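Local coordinates for protein copper induced nitroreductase D (Lactococcus lactis, PDB 2WQF) that binds flavin mononucleotide and is a copper-induced nitroreductase that takes part in the defence against oxidative stress, at residues I13-N19 and V178-A184; K58-I63 and A160-W165; L100-A106 and S170-Q176. One frame throughout, in Å; residues are numbered along the deposited sequence.

Contact 1 (I13-N19 and V178-A184); sequences IYALGRN and VFGSIEA. With FMN (flavin mononucleotide), chain B.
S181 is the side chain that ties strand 171-182 to the loop that follows G17. With chi1 at 54°, its OG sits between the backbone N and the carbonyl carbon of its own residue, and from there it works in two directions: it accepts from N19 N, with N19 N to S181 OG at 3.1 Å, and donates to E183, with S181 OG to E183 OE2 at 2.7 Å. The latter bond uses the carboxylate's anti lone pair. In E183, chi1 of -57° sets CG against G17 N, and the bend at chi2 (-61°) then turns the carboxylate back toward S181. A water bridges the same OE2 to N19 ND2. With an alanine in place of S181, N19 N would probably lose its acceptor and the E183 carboxylate would be freer to turn. G17 suits the place beside S181, since any CB there would run into S181 OG and E183 OE2. G17 and S181 form an antiparallel hydrogen-bonded pair, their backbones joined both ways, and E183 N adds a bond to A15 O (2.8 Å), so the short strand 16-17 becomes an edge of the antiparallel sheet of this nitroreductase-family fold. L16 and I182 share one face of that sheet. L16 sends CD1 to V178, where L16 CD1 meets V178 CG1 at 4.0 Å, while its CD2 lies by the carbonyl oxygens of G180 and S181. The I13 and I182 side chains cross at about a right angle through their CG2 methyls, and the small side chains of A15 and A184 let their CB atoms approach to 3.6 Å. Y14 turns from the strand pair to the flavin: Y14 OH donates to FMN O2 at 2.6 Å, the acceptor lying at the ring edge and in its plane.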
loop_
_atom_site.group_PDB
_atom_site.type_symbol
_atom_site.label_atom_id
_atom_site.label_comp_id
_atom_site.label_asym_id
_atom_site.label_seq_id
_atom_site.Cartn_x
_atom_site.Cartn_y
_atom_site.Cartn_z
ATOM N N ILE A 13 -5.494 -16.508 -3.413
ATOM C CA ILE A 13 -6.268 -17.735 -3.461
ATOM C C ILE A 13 -7.400 -17.564 -4.444
ATOM O O ILE A 13 -8.291 -16.745 -4.236
ATOM C CB ILE A 13 -6.874 -18.063 -2.068
ATOM C CG1 ILE A 13 -5.795 -18.121 -0.980
ATOM C CG2 ILE A 13 -7.732 -19.325 -2.111
ATOM C CD1 ILE A 13 -4.772 -19.224 -1.149
ATOM N N TYR A 14 -7.363 -18.347 -5.506
ATOM C CA TYR A 14 -8.391 -18.279 -6.539
ATOM C C TYR A 14 -9.570 -19.209 -6.259
ATOM O O TYR A 14 -10.691 -18.917 -6.686
ATOM C CB TYR A 14 -7.797 -18.588 -7.923
ATOM C CG TYR A 14 -6.896 -17.464 -8.416
ATOM C CD1 TYR A 14 -7.403 -16.164 -8.582
ATOM C CD2 TYR A 14 -5.541 -17.679 -8.660
ATOM C CE1 TYR A 14 -6.600 -15.140 -9.029
ATOM C CE2 TYR A 14 -4.716 -16.653 -9.113
ATOM C CZ TYR A 14 -5.242 -15.387 -9.285
ATOM O OH TYR A 14 -4.416 -14.367 -9.749
ATOM N N ALA A 15 -9.318 -20.315 -5.553
ATOM C CA ALA A 15 -10.346 -21.309 -5.274
ATOM C C ALA A 15 -10.993 -20.963 -3.951
ATOM O O ALA A 15 -10.479 -21.315 -2.873
ATOM C CB ALA A 15 -9.748 -22.725 -5.237
ATOM N N LEU A 16 -12.124 -20.278 -4.050
ATOM C CA LEU A 16 -12.800 -19.704 -2.889
ATOM C C LEU A 16 -14.225 -20.220 -2.778
ATOM O O LEU A 16 -14.914 -20.438 -3.790
ATOM C CB LEU A 16 -12.792 -18.165 -2.960
ATOM C CG LEU A 16 -11.428 -17.490 -2.856
ATOM C CD1 LEU A 16 -11.583 -16.002 -3.139
ATOM C CD2 LEU A 16 -10.754 -17.718 -1.492
ATOM N N GLY A 17 -14.681 -20.393 -1.541
ATOM C CA GLY A 17 -16.043 -20.824 -1.292
ATOM C C GLY A 17 -16.730 -19.967 -0.249
ATOM O O GLY A 17 -16.256 -18.860 0.098
ATOM N N ARG A 18 -17.837 -20.491 0.282
ATOM C CA ARG A 18 -18.696 -19.717 1.166
ATOM C C ARG A 18 -18.787 -20.290 2.578
ATOM O O ARG A 18 -19.701 -19.958 3.337
ATOM C CB ARG A 18 -20.079 -19.608 0.535
ATOM C CG ARG A 18 -19.987 -18.939 -0.807
ATOM C CD ARG A 18 -21.331 -18.598 -1.402
ATOM N NE ARG A 18 -21.182 -17.862 -2.645
ATOM C CZ ARG A 18 -22.190 -17.520 -3.437
ATOM N NH1 ARG A 18 -23.428 -17.869 -3.119
ATOM N NH2 ARG A 18 -21.955 -16.841 -4.547
ATOM N N ASN A 19 -17.795 -21.094 2.947
ATOM C CA ASN A 19 -17.733 -21.713 4.269
ATOM C C ASN A 19 -17.154 -20.731 5.280
ATOM O O ASN A 19 -16.045 -20.905 5.789
ATOM C CB ASN A 19 -16.916 -23.014 4.183
ATOM C CG ASN A 19 -16.822 -23.751 5.491
ATOM O OD1 ASN A 19 -17.712 -23.671 6.362
ATOM N ND2 ASN A 19 -15.743 -24.515 5.626
ATOM N N VAL A 178 -11.870 -10.185 -3.931
ATOM C CA VAL A 178 -12.764 -11.327 -3.843
ATOM C C VAL A 178 -12.267 -12.221 -2.713
ATOM O O VAL A 178 -11.076 -12.519 -2.634
ATOM C CB VAL A 178 -12.761 -12.105 -5.163
ATOM C CG1 VAL A 178 -13.710 -13.272 -5.104
ATOM C CG2 VAL A 178 -13.175 -11.190 -6.298
ATOM N N PHE A 179 -13.163 -12.607 -1.801
ATOM C CA PHE A 179 -12.759 -13.331 -0.598
ATOM C C PHE A 179 -13.731 -14.422 -0.216
ATOM O O PHE A 179 -14.912 -14.405 -0.574
ATOM C CB PHE A 179 -12.524 -12.368 0.575
ATOM C CG PHE A 179 -13.787 -11.823 1.193
ATOM C CD1 PHE A 179 -14.320 -12.428 2.317
ATOM C CD2 PHE A 179 -14.453 -10.744 0.623
ATOM C CE1 PHE A 179 -15.483 -11.931 2.900
ATOM C CE2 PHE A 179 -15.638 -10.251 1.188
ATOM C CZ PHE A 179 -16.146 -10.862 2.318
ATOM N N GLY A 180 -13.214 -15.410 0.495
ATOM C CA GLY A 180 -14.035 -16.521 0.943
ATOM C C GLY A 180 -13.235 -17.606 1.607
ATOM O O GLY A 180 -12.080 -17.411 1.964
ATOM N N SER A 181 -13.860 -18.756 1.801
ATOM C CA SER A 181 -13.153 -19.879 2.368
ATOM C C SER A 181 -12.146 -20.435 1.369
ATOM O O SER A 181 -12.387 -20.437 0.168
ATOM C CB SER A 181 -14.129 -20.957 2.791
ATOM O OG SER A 181 -14.993 -21.338 1.728
ATOM N N ILE A 182 -11.009 -20.893 1.889
ATOM C CA ILE A 182 -9.961 -21.442 1.039
ATOM C C ILE A 182 -10.305 -22.866 0.629
ATOM O O ILE A 182 -10.461 -23.734 1.472
ATOM C CB ILE A 182 -8.615 -21.432 1.771
ATOM C CG1 ILE A 182 -8.249 -19.996 2.147
ATOM C CG2 ILE A 182 -7.526 -22.084 0.908
ATOM C CD1 ILE A 182 -6.949 -19.847 2.969
ATOM N N GLU A 183 -10.401 -23.097 -0.678
ATOM C CA GLU A 183 -10.798 -24.413 -1.195
ATOM C C GLU A 183 -9.669 -25.131 -1.920
ATOM O O GLU A 183 -9.784 -26.313 -2.243
ATOM C CB GLU A 183 -12.028 -24.272 -2.103
ATOM C CG GLU A 183 -13.217 -23.608 -1.384
ATOM C CD GLU A 183 -13.708 -24.385 -0.171
ATOM O OE1 GLU A 183 -13.586 -25.634 -0.157
ATOM O OE2 GLU A 183 -14.268 -23.750 0.753
ATOM N N ALA A 184 -8.582 -24.420 -2.174
ATOM C CA ALA A 184 -7.349 -25.025 -2.673
ATOM C C ALA A 184 -6.200 -24.094 -2.297
ATOM O O ALA A 184 -6.381 -22.896 -2.227
ATOM C CB ALA A 184 -7.384 -25.235 -4.194
HETATM N N1 FMN B . -4.062 -10.726 -9.286
HETATM C C2 FMN B . -5.158 -11.023 -10.217
HETATM O O2 FMN B . -5.558 -12.158 -10.340
HETATM N N3 FMN B . -5.678 -9.956 -11.023
HETATM C C4 FMN B . -5.220 -8.655 -10.933
HETATM O O4 FMN B . -5.765 -7.793 -11.565
HETATM C C4A FMN B . -4.110 -8.364 -10.021
HETATM N N5 FMN B . -3.583 -7.192 -9.898
HETATM C C5A FMN B . -2.739 -6.906 -8.693
HETATM C C6 FMN B . -2.440 -5.477 -8.351
HETATM C C7 FMN B . -1.757 -5.151 -7.261
HETATM C C7M FMN B . -1.457 -3.694 -6.985
HETATM C C8 FMN B . -1.298 -6.259 -6.337
HETATM C C8M FMN B . -0.578 -5.907 -5.047
HETATM C C9 FMN B . -1.530 -7.542 -6.637
HETATM C C9A FMN B . -2.302 -7.903 -7.880
HETATM N N10 FMN B . -2.567 -9.255 -8.261
HETATM C C10 FMN B . -3.576 -9.493 -9.196
HETATM C "C1'" FMN B . -2.065 -10.374 -7.477
HETATM C "C2'" FMN B . -0.560 -10.541 -7.672
HETATM O "O2'" FMN B . -0.320 -11.104 -8.935
HETATM C "C3'" FMN B . -0.037 -11.411 -6.526
HETATM O "O3'" FMN B . -0.200 -10.627 -5.360
HETATM C "C4'" FMN B . 1.455 -11.733 -6.718
HETATM O "O4'" FMN B . 1.627 -12.615 -7.817
HETATM C "C5'" FMN B . 2.077 -12.353 -5.468
HETATM O "O5'" FMN B . 1.356 -13.531 -5.136
HETATM P P FMN B . 0.625 -13.655 -3.683
HETATM O O1P FMN B . 1.607 -13.379 -2.617
HETATM O O2P FMN B . -0.559 -12.616 -3.649
HETATM O O3P FMN B . 0.073 -15.145 -3.629
HETATM O O HOH W 1 -6.569 -21.478 -4.724
HETATM O O HOH W 2 -13.919 -24.667 3.293
#

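Contact 2 (K58-I63 and A160-W165); sequences KLWDEI and AVAKEW
K58 and E164 both start with CG anti to the backbone N, chi1 near 180° in each, but K58 then runs out extended while E164 bends at chi2 (61°), and the two arrive from opposite directions. Their ends form a salt bridge, K58 NZ to E164 OE2 at 2.9 Å, in which the ammonium lies above the carboxylate plane. E164 CG itself lies over the centre of the neighbouring W165 ring, and the bend beyond it turns the carboxylate to K58.

Beside this pair the contact is apolar. I63 has the largest share: with CG2 anti to its backbone N, that methyl presses on A160, I63 CG2 to A160 CB being 3.6 Å, while its CD1 extends to the indole, I63 CD1 to W165 CZ3 at 3.7 Å. A branched chain suits this spot because its two arms serve two partners. L59 CD1 meets V161 CG2 at 3.9 Å, and the L59 backbone lies at the W165 ring edge, near its plane.

The segments of helices 53-73 and 158-164 cross at 117°, their axes 11.6 Å apart at closest, so I63, L59 and W165 reach across the gap, and the small A160 lets I63 come in close. W165 also packs on L49 and L51 of strand 46-52 and on A201 of the second subunit. The chemistry is thus divided: an ion pair at the partly exposed margin lies beside apolar packing centred on the buried I63 and L59, and each charge probably offsets the other there.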
loop_
_atom_site.group_PDB
_atom_site.type_symbol
_atom_site.label_atom_id
_atom_site.label_comp_id
_atom_site.label_asym_id
_atom_site.label_seq_id
_atom_site.Cartn_x
_atom_site.Cartn_y
_atom_site.Cartn_z
ATOM N N LYS A 58 -25.062 -10.790 -7.726
ATOM C CA LYS A 58 -25.471 -9.750 -8.672
ATOM C C LYS A 58 -24.276 -9.076 -9.328
ATOM O O LYS A 58 -24.284 -8.808 -10.528
ATOM C CB LYS A 58 -26.349 -8.702 -7.973
ATOM C CG LYS A 58 -26.815 -7.568 -8.858
ATOM C CD LYS A 58 -28.054 -6.898 -8.261
ATOM C CE LYS A 58 -28.883 -6.173 -9.319
ATOM N NZ LYS A 58 -30.196 -5.682 -8.782
ATOM N N LEU A 59 -23.252 -8.776 -8.545
ATOM C CA LEU A 59 -22.061 -8.127 -9.084
ATOM C C LEU A 59 -21.509 -8.943 -10.243
ATOM O O LEU A 59 -21.267 -8.415 -11.330
ATOM C CB LEU A 59 -20.972 -7.975 -8.023
ATOM C CG LEU A 59 -19.630 -7.469 -8.572
ATOM C CD1 LEU A 59 -19.766 -6.057 -9.119
ATOM C CD2 LEU A 59 -18.584 -7.505 -7.495
ATOM N N TRP A 60 -21.307 -10.226 -10.019
ATOM C CA TRP A 60 -20.629 -11.043 -11.028
ATOM C C TRP A 60 -21.541 -11.435 -12.203
ATOM O O TRP A 60 -21.122 -11.390 -13.369
ATOM C CB TRP A 60 -19.930 -12.246 -10.360
ATOM C CG TRP A 60 -18.836 -11.723 -9.476
ATOM C CD1 TRP A 60 -18.894 -11.513 -8.128
ATOM C CD2 TRP A 60 -17.536 -11.255 -9.896
ATOM N NE1 TRP A 60 -17.714 -10.966 -7.691
ATOM C CE2 TRP A 60 -16.875 -10.781 -8.755
ATOM C CE3 TRP A 60 -16.887 -11.174 -11.136
ATOM C CZ2 TRP A 60 -15.588 -10.253 -8.801
ATOM C CZ3 TRP A 60 -15.618 -10.662 -11.179
ATOM C CH2 TRP A 60 -14.970 -10.215 -10.010
ATOM N N ASP A 61 -22.789 -11.783 -11.918
ATOM C CA ASP A 61 -23.671 -12.271 -12.964
ATOM C C ASP A 61 -24.283 -11.152 -13.779
ATOM O O ASP A 61 -24.449 -11.281 -14.989
ATOM C CB ASP A 61 -24.813 -13.082 -12.364
ATOM C CG ASP A 61 -24.439 -14.522 -12.097
ATOM O OD1 ASP A 61 -23.425 -15.021 -12.632
ATOM O OD2 ASP A 61 -25.186 -15.151 -11.337
ATOM N N GLU A 62 -24.618 -10.051 -13.110
ATOM C CA GLU A 62 -25.430 -9.015 -13.718
ATOM C C GLU A 62 -24.635 -7.784 -14.097
ATOM O O GLU A 62 -25.105 -6.962 -14.885
ATOM C CB GLU A 62 -26.571 -8.631 -12.776
ATOM C CG GLU A 62 -27.509 -9.792 -12.462
ATOM C CD GLU A 62 -28.795 -9.343 -11.803
ATOM O OE1 GLU A 62 -29.308 -8.267 -12.183
ATOM O OE2 GLU A 62 -29.295 -10.063 -10.918
ATOM N N ILE A 63 -23.422 -7.661 -13.564
ATOM C CA ILE A 63 -22.565 -6.531 -13.918
ATOM C C ILE A 63 -21.272 -6.951 -14.598
ATOM O O ILE A 63 -21.029 -6.575 -15.740
ATOM C CB ILE A 63 -22.278 -5.621 -12.683
ATOM C CG1 ILE A 63 -23.587 -5.018 -12.185
ATOM C CG2 ILE A 63 -21.269 -4.529 -13.011
ATOM C CD1 ILE A 63 -23.468 -4.178 -10.905
ATOM N N ALA A 160 -21.952 0.868 -13.516
ATOM C CA ALA A 160 -23.017 -0.052 -13.134
ATOM C C ALA A 160 -23.002 -0.282 -11.626
ATOM O O ALA A 160 -24.043 -0.423 -10.981
ATOM C CB ALA A 160 -22.862 -1.374 -13.884
ATOM N N VAL A 161 -21.799 -0.324 -11.061
ATOM C CA VAL A 161 -21.658 -0.510 -9.631
ATOM C C VAL A 161 -22.194 0.723 -8.903
ATOM O O VAL A 161 -22.938 0.598 -7.930
ATOM C CB VAL A 161 -20.180 -0.794 -9.230
ATOM C CG1 VAL A 161 -19.969 -0.626 -7.721
ATOM C CG2 VAL A 161 -19.767 -2.197 -9.712
ATOM N N ALA A 162 -21.824 1.911 -9.375
ATOM C CA ALA A 162 -22.266 3.157 -8.713
ATOM C C ALA A 162 -23.782 3.300 -8.748
ATOM O O ALA A 162 -24.387 3.781 -7.799
ATOM C CB ALA A 162 -21.628 4.380 -9.351
ATOM N N LYS A 163 -24.392 2.887 -9.851
ATOM C CA LYS A 163 -25.841 2.972 -9.992
ATOM C C LYS A 163 -26.555 1.953 -9.110
ATOM O O LYS A 163 -27.494 2.286 -8.386
ATOM C CB LYS A 163 -26.223 2.731 -11.451
ATOM C CG LYS A 163 -27.722 2.662 -11.683
ATOM C CD LYS A 163 -28.042 2.505 -13.157
ATOM C CE LYS A 163 -29.539 2.368 -13.395
ATOM N NZ LYS A 163 -29.848 2.142 -14.834
ATOM N N GLU A 164 -26.108 0.703 -9.168
ATOM C CA GLU A 164 -26.766 -0.358 -8.422
ATOM C C GLU A 164 -26.750 -0.101 -6.904
ATOM O O GLU A 164 -27.726 -0.372 -6.206
ATOM C CB GLU A 164 -26.097 -1.689 -8.737
ATOM C CG GLU A 164 -26.672 -2.839 -7.965
ATOM C CD GLU A 164 -28.140 -3.058 -8.260
ATOM O OE1 GLU A 164 -28.579 -2.791 -9.406
ATOM O OE2 GLU A 164 -28.854 -3.504 -7.340
ATOM N N TRP A 165 -25.634 0.413 -6.389
ATOM C CA TRP A 165 -25.489 0.619 -4.942
ATOM C C TRP A 165 -25.473 2.092 -4.553
ATOM O O TRP A 165 -25.131 2.428 -3.423
ATOM C CB TRP A 165 -24.258 -0.147 -4.406
ATOM C CG TRP A 165 -24.529 -1.639 -4.430
ATOM C CD1 TRP A 165 -25.294 -2.328 -3.545
ATOM C CD2 TRP A 165 -24.103 -2.601 -5.417
ATOM N NE1 TRP A 165 -25.385 -3.643 -3.905
ATOM C CE2 TRP A 165 -24.657 -3.844 -5.049
ATOM C CE3 TRP A 165 -23.302 -2.535 -6.558
ATOM C CZ2 TRP A 165 -24.446 -5.010 -5.781
ATOM C CZ3 TRP A 165 -23.090 -3.703 -7.291
ATOM C CH2 TRP A 165 -23.662 -4.923 -6.894
#

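Contact 3 (L100-A106 and S170-Q176); sequences LFFEDQA and SWKLRGQ
Strands 100-104 and 171-176 pair antiparallel, and a classic beta bulge shifts the register by one where R174 and G175 both face F101: R174 N bonds F101 O in the carbonyl plane at 2.8 Å, while the bond from G175 N to the same oxygen is weak. F102 follows the bulge, on the sheet face it shares with L100, W171 and L173. L173 CD1 covers one side of its ring in a CH-pi contact, 3.9 Å from the F102 ring centroid, and W171 CE3 lies over the opposite side, toward the rim. The W171 and F102 planes stand 54° apart, an oblique aromatic pair. L173, its CG anti to the backbone N (chi1 -176°), brings CD1 onto the ring; a leucine fits because its branched end puts a methyl both over the ring and against L100 CB. L100 in turn meets the CG of Q176.

At the far end D104 is the N-cap of helix 105-114. Its OD1 has two donors, reaching it from opposite faces of the carboxylate plane: A106 N, the capping bond, and S170 OG, at 2.9 Å from D104 OD1. An aspartate suits this position because its short side chain can fold back to an N-H of the first turn. S170 O accepts from Q105 N (2.8 Å), and Q105 bends at chi2 so that its NE2 reaches E103 O, which K172 N meets from the other face. A water accepts from W171 NE1 and gives a weak bond to D104 OD2.

Beyond the pair, D104 OD2 has a salt bridge to R47 of strand 46-52, and R174 has one to E127 of helix 121-143, a helix that also covers F101 through I133 and S134. Helix 158-164 approaches the L100 and F102 face, and W171 packs on I199 of the second subunit.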
loop_
_atom_site.group_PDB
_atom_site.type_symbol
_atom_site.label_atom_id
_atom_site.label_comp_id
_atom_site.label_asym_id
_atom_site.label_seq_id
_atom_site.Cartn_x
_atom_site.Cartn_y
_atom_site.Cartn_z
ATOM N N LEU A 100 -15.069 -3.904 -2.786
ATOM C CA LEU A 100 -14.689 -2.922 -3.804
ATOM C C LEU A 100 -14.089 -1.708 -3.124
ATOM O O LEU A 100 -14.695 -1.098 -2.250
ATOM C CB LEU A 100 -15.879 -2.531 -4.673
ATOM C CG LEU A 100 -16.458 -3.698 -5.509
ATOM C CD1 LEU A 100 -17.475 -4.494 -4.728
ATOM C CD2 LEU A 100 -17.091 -3.169 -6.793
ATOM N N PHE A 101 -12.838 -1.441 -3.483
ATOM C CA PHE A 101 -12.058 -0.335 -2.960
ATOM C C PHE A 101 -12.107 0.847 -3.885
ATOM O O PHE A 101 -11.809 0.708 -5.057
ATOM C CB PHE A 101 -10.605 -0.774 -2.784
ATOM C CG PHE A 101 -10.396 -1.740 -1.638
ATOM C CD1 PHE A 101 -10.139 -1.287 -0.348
ATOM C CD2 PHE A 101 -10.482 -3.108 -1.859
ATOM C CE1 PHE A 101 -9.933 -2.182 0.675
ATOM C CE2 PHE A 101 -10.258 -4.002 -0.850
ATOM C CZ PHE A 101 -9.998 -3.550 0.425
ATOM N N PHE A 102 -12.455 2.013 -3.329
ATOM C CA PHE A 102 -12.535 3.258 -4.073
ATOM C C PHE A 102 -11.661 4.302 -3.370
ATOM O O PHE A 102 -11.350 4.178 -2.182
ATOM C CB PHE A 102 -13.967 3.822 -4.127
ATOM C CG PHE A 102 -15.025 2.861 -4.608
ATOM C CD1 PHE A 102 -15.635 3.040 -5.842
ATOM C CD2 PHE A 102 -15.470 1.838 -3.792
ATOM C CE1 PHE A 102 -16.657 2.165 -6.279
ATOM C CE2 PHE A 102 -16.457 0.962 -4.218
ATOM C CZ PHE A 102 -17.075 1.138 -5.444
ATOM N N GLU A 103 -11.291 5.347 -4.106
ATOM C CA GLU A 103 -10.638 6.518 -3.533
ATOM C C GLU A 103 -11.551 7.712 -3.780
ATOM O O GLU A 103 -12.007 7.939 -4.919
ATOM C CB GLU A 103 -9.271 6.753 -4.175
ATOM C CG GLU A 103 -8.219 5.745 -3.708
ATOM C CD GLU A 103 -7.875 5.941 -2.226
ATOM O OE1 GLU A 103 -7.588 7.100 -1.844
ATOM O OE2 GLU A 103 -7.909 4.945 -1.440
ATOM N N ASP A 104 -11.816 8.484 -2.737
ATOM C CA ASP A 104 -12.725 9.618 -2.833
ATOM C C ASP A 104 -12.035 10.842 -3.476
ATOM O O ASP A 104 -11.219 11.538 -2.862
ATOM C CB ASP A 104 -13.267 9.947 -1.448
ATOM C CG ASP A 104 -14.393 10.961 -1.491
ATOM O OD1 ASP A 104 -14.515 11.706 -2.482
ATOM O OD2 ASP A 104 -15.153 11.019 -0.524
ATOM N N GLN A 105 -12.393 11.081 -4.732
ATOM C CA GLN A 105 -11.793 12.160 -5.508
ATOM C C GLN A 105 -12.186 13.550 -5.013
ATOM O O GLN A 105 -11.477 14.523 -5.274
ATOM C CB GLN A 105 -12.176 12.013 -6.984
ATOM C CG GLN A 105 -11.726 10.672 -7.581
ATOM C CD GLN A 105 -10.245 10.428 -7.373
ATOM O OE1 GLN A 105 -9.397 11.143 -7.920
ATOM N NE2 GLN A 105 -9.924 9.417 -6.581
ATOM N N ALA A 106 -13.308 13.647 -4.311
ATOM C CA ALA A 106 -13.719 14.939 -3.771
ATOM C C ALA A 106 -12.757 15.403 -2.669
ATOM O O ALA A 106 -12.406 16.583 -2.556
ATOM C CB ALA A 106 -15.154 14.874 -3.256
ATOM N N SER A 170 -18.034 10.716 -6.729
ATOM C CA SER A 170 -16.653 10.997 -6.360
ATOM C C SER A 170 -15.858 9.741 -5.990
ATOM O O SER A 170 -14.639 9.795 -5.872
ATOM C CB SER A 170 -16.606 11.997 -5.191
ATOM O OG SER A 170 -17.001 11.400 -3.968
ATOM N N TRP A 171 -16.542 8.615 -5.775
ATOM C CA TRP A 171 -15.864 7.357 -5.488
ATOM C C TRP A 171 -15.271 6.726 -6.755
ATOM O O TRP A 171 -15.999 6.294 -7.644
ATOM C CB TRP A 171 -16.806 6.357 -4.826
ATOM C CG TRP A 171 -17.209 6.677 -3.406
ATOM C CD1 TRP A 171 -17.233 7.908 -2.800
ATOM C CD2 TRP A 171 -17.699 5.745 -2.434
ATOM N NE1 TRP A 171 -17.698 7.787 -1.504
ATOM C CE2 TRP A 171 -17.988 6.470 -1.261
ATOM C CE3 TRP A 171 -17.891 4.360 -2.433
ATOM C CZ2 TRP A 171 -18.461 5.857 -0.114
ATOM C CZ3 TRP A 171 -18.376 3.756 -1.294
ATOM C CH2 TRP A 171 -18.654 4.503 -0.148
ATOM N N LYS A 172 -13.943 6.691 -6.831
ATOM C CA LYS A 172 -13.240 6.168 -8.001
ATOM C C LYS A 172 -12.772 4.756 -7.705
ATOM O O LYS A 172 -11.935 4.549 -6.838
ATOM C CB LYS A 172 -12.063 7.052 -8.360
ATOM C CG LYS A 172 -11.288 6.587 -9.575
ATOM C CD LYS A 172 -10.063 7.453 -9.792
ATOM C CE LYS A 172 -9.282 7.040 -11.037
ATOM N NZ LYS A 172 -8.038 7.859 -11.210
ATOM N N LEU A 173 -13.342 3.786 -8.413
ATOM C CA LEU A 173 -13.058 2.379 -8.154
ATOM C C LEU A 173 -11.613 2.055 -8.490
ATOM O O LEU A 173 -11.142 2.397 -9.573
ATOM C CB LEU A 173 -14.013 1.506 -8.996
ATOM C CG LEU A 173 -13.901 -0.009 -8.772
ATOM C CD1 LEU A 173 -14.104 -0.413 -7.317
ATOM C CD2 LEU A 173 -14.955 -0.702 -9.656
ATOM N N ARG A 174 -10.920 1.369 -7.584
ATOM C CA ARG A 174 -9.514 0.993 -7.787
ATOM C C ARG A 174 -9.210 -0.509 -7.826
ATOM O O ARG A 174 -8.220 -0.924 -8.420
ATOM C CB ARG A 174 -8.628 1.595 -6.697
ATOM C CG ARG A 174 -8.812 3.060 -6.444
ATOM C CD ARG A 174 -8.768 3.899 -7.689
ATOM N NE ARG A 174 -7.514 3.845 -8.433
ATOM C CZ ARG A 174 -7.408 3.632 -9.753
ATOM N NH1 ARG A 174 -8.463 3.292 -10.493
ATOM N NH2 ARG A 174 -6.234 3.720 -10.355
ATOM N N GLY A 175 -10.032 -1.336 -7.217
ATOM C CA GLY A 175 -9.698 -2.739 -7.058
ATOM C C GLY A 175 -10.876 -3.493 -6.457
ATOM O O GLY A 175 -11.728 -2.893 -5.800
ATOM N N GLN A 176 -10.932 -4.799 -6.689
ATOM C CA GLN A 176 -11.984 -5.649 -6.143
ATOM C C GLN A 176 -11.366 -6.871 -5.505
ATOM O O GLN A 176 -10.803 -7.738 -6.174
ATOM C CB GLN A 176 -12.993 -6.063 -7.216
ATOM C CG GLN A 176 -13.612 -4.885 -7.939
ATOM C CD GLN A 176 -12.784 -4.452 -9.135
ATOM O OE1 GLN A 176 -12.487 -5.258 -10.008
ATOM N NE2 GLN A 176 -12.429 -3.183 -9.186
HETATM O O HOH W 3 -17.857 9.521 0.871
#

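Strand 171-182 runs through contacts 1 and 3, its far end pairing with strand 16-17 and its start with strand 97-104; their centres lie about 24 Å apart, on opposite sides of the chain's centre. Contact 2 touches both. Its V161 CG1 packs against L100 CD2 (4.0 Å) and F102 CZ (4.1 Å) of contact 3, so helix 158-164 packs on this part of the sheet, while its W60 CZ2 meets V178 CG2 of contact 1 at 3.6 Å. Contact 1 reaches the flavin directly through Y14. Contact 3 comes near it, the Q176 side chain about 7 Å from FMN and about 4 Å from that of Q151. Contact 2 stays farther off, the L59 side chain about 13 Å from FMN.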